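Local coordinates for protein polyprenyl synthetase (PDB 6KD7) that probably joins isoprenoid diphosphate units as a magnesium-dependent prenyltransferase of the geranylgeranyl pyrophosphate synthase type, at residues G39-P44 and A67-H72; L45-S50 and M62-A67. All blocks are in the same frame, centred on the assembly; numbering follows the deposited sequence.

Contact 1 (G39-P44 and A67-H72). With PPV (pyrophosphate), chain B.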
loop_
_atom_site.group_PDB
_atom_site.type_symbol
_atom_site.label_atom_id
_atom_site.label_comp_id
_atom_site.label_asym_id
_atom_site.label_seq_id
_atom_site.Cartn_x
_atom_site.Cartn_y
_atom_site.Cartn_z
ATOM N N GLY A 39 33.948 12.194 -9.347
ATOM C CA GLY A 39 34.009 13.552 -8.773
ATOM C C GLY A 39 35.398 13.973 -8.273
ATOM O O GLY A 39 36.425 13.329 -8.601
ATOM N N LYS A 40 35.405 15.027 -7.459
ATOM C CA LYS A 40 36.601 15.835 -7.129
ATOM C C LYS A 40 37.407 15.184 -5.999
ATOM O O LYS A 40 38.584 15.458 -5.991
ATOM C CB LYS A 40 36.209 17.284 -6.811
ATOM C CG LYS A 40 36.160 18.225 -8.028
ATOM C CD LYS A 40 35.706 19.672 -7.736
ATOM C CE LYS A 40 36.133 20.219 -6.378
ATOM N NZ LYS A 40 35.163 19.927 -5.284
ATOM N N ARG A 41 36.827 14.318 -5.159
ATOM C CA ARG A 41 37.505 13.693 -3.985
ATOM C C ARG A 41 38.203 14.763 -3.150
ATOM O O ARG A 41 39.352 14.537 -2.755
ATOM C CB ARG A 41 38.651 12.758 -4.388
ATOM C CG ARG A 41 38.320 11.787 -5.499
ATOM C CD ARG A 41 37.360 10.723 -5.059
ATOM N NE ARG A 41 36.942 9.877 -6.158
ATOM C CZ ARG A 41 36.368 8.688 -6.001
ATOM N NH1 ARG A 41 36.087 8.213 -4.793
ATOM N NH2 ARG A 41 36.049 7.993 -7.065
ATOM N N LEU A 42 37.577 15.921 -2.980
ATOM C CA LEU A 42 38.091 17.060 -2.190
ATOM C C LEU A 42 38.640 16.553 -0.857
ATOM O O LEU A 42 39.732 16.998 -0.443
ATOM C CB LEU A 42 36.938 18.045 -1.970
ATOM C CG LEU A 42 37.059 19.058 -0.826
ATOM C CD1 LEU A 42 37.892 20.248 -1.278
ATOM C CD2 LEU A 42 35.686 19.560 -0.329
ATOM N N ARG A 43 37.881 15.750 -0.117
ATOM C CA ARG A 43 38.233 15.500 1.310
ATOM C C ARG A 43 39.551 14.738 1.409
ATOM O O ARG A 43 40.488 15.183 2.044
ATOM C CB ARG A 43 37.035 14.851 1.996
ATOM C CG ARG A 43 35.891 15.833 2.212
ATOM C CD ARG A 43 34.660 15.077 2.651
ATOM N NE ARG A 43 33.558 16.002 2.754
ATOM C CZ ARG A 43 32.939 16.435 1.700
ATOM N NH1 ARG A 43 31.941 17.261 1.821
ATOM N NH2 ARG A 43 33.292 16.020 0.505
ATOM N N PRO A 44 39.734 13.595 0.735
ATOM C CA PRO A 44 41.006 12.897 0.824
ATOM C C PRO A 44 42.190 13.766 0.358
ATOM O O PRO A 44 43.217 13.668 0.932
ATOM C CB PRO A 44 40.813 11.663 -0.061
ATOM C CG PRO A 44 39.577 11.946 -0.870
ATOM C CD PRO A 44 38.744 12.899 -0.051
ATOM N N ALA A 67 40.988 6.540 4.298
ATOM C CA ALA A 67 40.031 6.406 5.424
ATOM C C ALA A 67 38.983 7.521 5.313
ATOM O O ALA A 67 37.782 7.290 5.549
ATOM C CB ALA A 67 40.707 6.495 6.776
ATOM N N VAL A 68 39.457 8.729 5.099
ATOM C CA VAL A 68 38.579 9.907 5.010
ATOM C C VAL A 68 37.519 9.668 3.916
ATOM O O VAL A 68 36.353 9.935 4.170
ATOM C CB VAL A 68 39.414 11.163 4.779
ATOM C CG1 VAL A 68 38.603 12.297 4.198
ATOM C CG2 VAL A 68 40.043 11.592 6.073
ATOM N N GLU A 69 37.925 9.217 2.744
ATOM C CA GLU A 69 37.026 9.022 1.595
ATOM C C GLU A 69 36.083 7.857 1.923
ATOM O O GLU A 69 34.908 7.936 1.535
ATOM C CB GLU A 69 37.825 8.754 0.318
ATOM C CG GLU A 69 36.980 8.477 -0.939
ATOM C CD GLU A 69 36.281 9.715 -1.488
ATOM O OE1 GLU A 69 36.347 10.802 -0.870
ATOM O OE2 GLU A 69 35.672 9.576 -2.539
ATOM N N VAL A 70 36.592 6.785 2.519
ATOM C CA VAL A 70 35.722 5.630 2.840
ATOM C C VAL A 70 34.680 6.105 3.851
ATOM O O VAL A 70 33.491 5.841 3.639
ATOM C CB VAL A 70 36.527 4.438 3.319
ATOM C CG1 VAL A 70 35.634 3.344 3.858
ATOM C CG2 VAL A 70 37.372 3.907 2.170
ATOM N N PHE A 71 35.101 6.908 4.818
ATOM C CA PHE A 71 34.207 7.438 5.858
ATOM C C PHE A 71 33.133 8.273 5.187
ATOM O O PHE A 71 31.942 8.035 5.449
ATOM C CB PHE A 71 34.926 8.274 6.921
ATOM C CG PHE A 71 33.962 8.938 7.850
ATOM C CD1 PHE A 71 33.303 8.204 8.822
ATOM C CD2 PHE A 71 33.642 10.256 7.703
ATOM C CE1 PHE A 71 32.348 8.799 9.636
ATOM C CE2 PHE A 71 32.688 10.854 8.514
ATOM C CZ PHE A 71 32.043 10.124 9.475
ATOM N N HIS A 72 33.539 9.268 4.413
ATOM C CA HIS A 72 32.586 10.197 3.754
ATOM C C HIS A 72 31.530 9.396 2.952
ATOM O O HIS A 72 30.347 9.705 3.100
ATOM C CB HIS A 72 33.314 11.158 2.842
ATOM C CG HIS A 72 32.411 12.119 2.161
ATOM N ND1 HIS A 72 31.594 12.993 2.880
ATOM C CD2 HIS A 72 32.226 12.366 0.846
ATOM C CE1 HIS A 72 30.934 13.732 2.031
ATOM N NE2 HIS A 72 31.323 13.378 0.778
HETATM O O11 PPV B . 29.382 17.431 -2.308
HETATM P P1 PPV B . 30.787 17.008 -2.055
HETATM O O21 PPV B . 31.243 17.412 -0.706
HETATM O O31 PPV B . 31.710 17.485 -3.124
HETATM O OPP PPV B . 30.831 15.363 -2.051
HETATM P P2 PPV B . 30.875 14.136 -3.125
HETATM O O12 PPV B . 29.500 13.990 -3.663
HETATM O O22 PPV B . 31.845 14.554 -4.191
HETATM O O32 PPV B . 31.329 12.906 -2.420
#
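The guanidinium of R43 lies flat on the imidazole of H72, the two planes only 10° apart and their centres 3.7 Å from each other, and both groups turn their edges to the same pyrophosphate. H72 CE1 sits over the middle of the guanidinium, while R43 CD comes over the ring face as a CH-pi contact. R43 NH1 and R43 NH2 grip one terminal oxygen, donating to PPV O21 at 2.6 and 2.8 Å, so the phosphate meets the guanidinium near its plane. H72 NE2 approaches the bridging OPP at 3.5 Å and O32 of the second phosphate at 3.2 Å, both weak bonds. R43 is straight from CG to NE, which carries its charge across from the first turn of helix 42-54 to the phosphate. With R43 replaced by an alanine, PPV O21 would probably lose both of these donors and the H72 ring the flat group stacked on it. Closer to the backbones, R43 CB rests on V68 CG1 at 3.7 Å.

A second link lies beside this stack. R41, at the N-cap position, bends at chi2 (-70°) and forms a salt bridge from NH1 to E69 OE2 at 2.7 Å; the nitrogen reaches the anti side of the carboxylate, 26° out of its plane. The other oxygen, E69 OE1, packs against P44 CD at 3.3 Å. R41 NH2 also bonds to L35 O, and F11 of helix 4-18 touches R41, P44 and E69. L172 of helix 158-183 touches both R43 and H72. Together R43 and H72 form part of the diphosphate pocket, completed by L76, R88 and F205, in the all-helical fold of the FPP/GGPP synthase family.

Contact 2 (L45-S50 and M62-A67)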
loop_
_atom_site.group_PDB
_atom_site.type_symbol
_atom_site.label_atom_id
_atom_site.label_comp_id
_atom_site.label_asym_id
_atom_site.label_seq_id
_atom_site.Cartn_x
_atom_site.Cartn_y
_atom_site.Cartn_z
ATOM N N LEU A 45 41.996 14.598 -0.660
ATOM C CA LEU A 45 43.071 15.446 -1.226
ATOM C C LEU A 45 43.447 16.511 -0.220
ATOM O O LEU A 45 44.582 16.866 -0.231
ATOM C CB LEU A 45 42.657 16.072 -2.563
ATOM C CG LEU A 45 42.345 15.060 -3.668
ATOM C CD1 LEU A 45 42.200 15.736 -5.002
ATOM C CD2 LEU A 45 43.389 13.969 -3.758
ATOM N N LEU A 46 42.562 16.963 0.650
ATOM C CA LEU A 46 42.957 17.901 1.732
ATOM C C LEU A 46 44.011 17.225 2.643
ATOM O O LEU A 46 44.951 17.931 3.074
ATOM C CB LEU A 46 41.735 18.343 2.537
ATOM C CG LEU A 46 40.770 19.291 1.820
ATOM C CD1 LEU A 46 39.488 19.477 2.619
ATOM C CD2 LEU A 46 41.405 20.634 1.542
ATOM N N THR A 47 43.847 15.931 2.937
ATOM C CA THR A 47 44.733 15.130 3.809
ATOM C C THR A 47 46.132 15.120 3.162
ATOM O O THR A 47 47.099 15.534 3.866
ATOM C CB THR A 47 44.129 13.744 4.088
ATOM O OG1 THR A 47 42.919 13.925 4.838
ATOM C CG2 THR A 47 45.094 12.873 4.865
ATOM N N LEU A 48 46.215 14.756 1.880
ATOM C CA LEU A 48 47.488 14.697 1.107
ATOM C C LEU A 48 48.131 16.090 1.031
ATOM O O LEU A 48 49.333 16.218 1.296
ATOM C CB LEU A 48 47.232 14.141 -0.283
ATOM C CG LEU A 48 46.547 12.796 -0.325
ATOM C CD1 LEU A 48 46.345 12.364 -1.764
ATOM C CD2 LEU A 48 47.316 11.738 0.443
ATOM N N MET A 49 47.357 17.125 0.772
ATOM C CA MET A 49 47.901 18.486 0.657
ATOM C C MET A 49 48.507 18.880 2.005
ATOM O O MET A 49 49.603 19.466 2.005
ATOM C CB MET A 49 46.818 19.498 0.265
ATOM C CG MET A 49 46.375 19.396 -1.211
ATOM S SD MET A 49 44.769 20.210 -1.476
ATOM C CE MET A 49 45.286 21.897 -1.228
ATOM N N SER A 50 47.793 18.629 3.104
ATOM C CA SER A 50 48.213 18.982 4.487
ATOM C C SER A 50 49.546 18.288 4.786
ATOM O O SER A 50 50.485 18.939 5.233
ATOM C CB SER A 50 47.188 18.565 5.492
ATOM O OG SER A 50 47.442 19.155 6.755
ATOM N N MET A 62 48.583 8.450 2.713
ATOM C CA MET A 62 47.637 7.893 1.730
ATOM C C MET A 62 46.578 7.061 2.475
ATOM O O MET A 62 45.406 7.266 2.187
ATOM C CB MET A 62 48.329 7.000 0.710
ATOM C CG MET A 62 47.455 6.623 -0.495
ATOM S SD MET A 62 46.788 8.046 -1.396
ATOM C CE MET A 62 48.297 8.823 -1.995
ATOM N N ASN A 63 46.976 6.138 3.357
ATOM C CA ASN A 63 46.005 5.252 4.062
ATOM C C ASN A 63 44.986 6.135 4.813
ATOM O O ASN A 63 43.783 5.873 4.684
ATOM C CB ASN A 63 46.716 4.224 4.935
ATOM C CG ASN A 63 47.287 3.083 4.122
ATOM O OD1 ASN A 63 47.140 3.024 2.915
ATOM N ND2 ASN A 63 47.908 2.138 4.790
ATOM N N ALA A 64 45.423 7.196 5.476
ATOM C CA ALA A 64 44.537 8.113 6.204
ATOM C C ALA A 64 43.608 8.867 5.238
ATOM O O ALA A 64 42.439 9.147 5.615
ATOM C CB ALA A 64 45.320 9.097 7.002
ATOM N N ALA A 65 44.131 9.307 4.100
ATOM C CA ALA A 65 43.354 9.968 3.027
ATOM C C ALA A 65 42.241 9.012 2.557
ATOM O O ALA A 65 41.097 9.426 2.456
ATOM C CB ALA A 65 44.265 10.318 1.865
ATOM N N ILE A 66 42.583 7.768 2.313
ATOM C CA ILE A 66 41.605 6.751 1.891
ATOM C C ILE A 66 40.585 6.527 3.019
ATOM O O ILE A 66 39.386 6.435 2.684
ATOM C CB ILE A 66 42.325 5.482 1.480
ATOM C CG1 ILE A 66 43.175 5.770 0.240
ATOM C CG2 ILE A 66 41.323 4.347 1.250
ATOM C CD1 ILE A 66 44.034 4.589 -0.194
ATOM N N ALA A 67 40.988 6.540 4.298
ATOM C CA ALA A 67 40.031 6.406 5.424
ATOM C C ALA A 67 38.983 7.521 5.313
ATOM O O ALA A 67 37.782 7.290 5.549
ATOM C CB ALA A 67 40.707 6.495 6.776
#
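L48 leans across to A65 and M62, and its two methyl branches divide the work. CD2 makes the closest approach, 3.7 Å from A65 CB, and also reaches M62 CE at 3.9 Å; L48 CD1 meets the same M62 methyl at 4.0 Å. The two side chains run obliquely to each other, the M62 methyl meeting both branches of the leucine. M62 starts out pointing away from the neighbouring helix, and its bends at chi2 (56°) and chi3 (63°) bring CE back to the interface.

T47 meets A65 from another direction. Its CB bond is directed toward the partner helix, and with CG2 anti to the backbone N the methyl is laid against the backbone, 3.8 Å from A65 N. A64 CB is touched more loosely by the same methyl, at 4.3 Å. The hydroxyl takes no part in this packing: T47 OG1 is hydrogen-bonded to A176 O of helix 158-183, which satisfies a buried polar atom and is consistent with a fixed chi1.

A65 CB points toward the partner helix, where both T47 and L48 meet it, and its CA is 5.4 Å from that of T47. Two small residues, A64 and A65, at the interface agree with the close approach of the backbones. No hydrogen bond crosses between the segments, and the contact is apolar packing. The axes of segments 45-50 and 62-67 approach to 8.5 Å and their N-to-C directions differ by 154°, the near-antiparallel pairing expected of consecutive helices, here 42-54 and 58-82, in the helical bundle of trans-prenyl synthases.

How the contacts relate
From the N terminus, the chain leaves the loop at 39-41, enters helix 42-54 and runs through 45-50, turns back, and climbs helix 58-82 through 62-67 into 67-72. Contact 2 therefore closes the inner loop, with 11 residues between its segments, and contact 1 the outer one, with 22: the loops are nested and do not cross. Both tie the same antiparallel helix pair; the centres of the contacts are about 8 Å apart, and A67 belongs to both. They also touch directly, P44 CB lying 3.4 Å from A65 O and V68 CG2 3.9 Å from T47 OG1. Contact 1 sits at the pyrophosphate end of the pair, whereas in contact 2 the side chain of T47 is about 13 Å from it, nearer the helix turn.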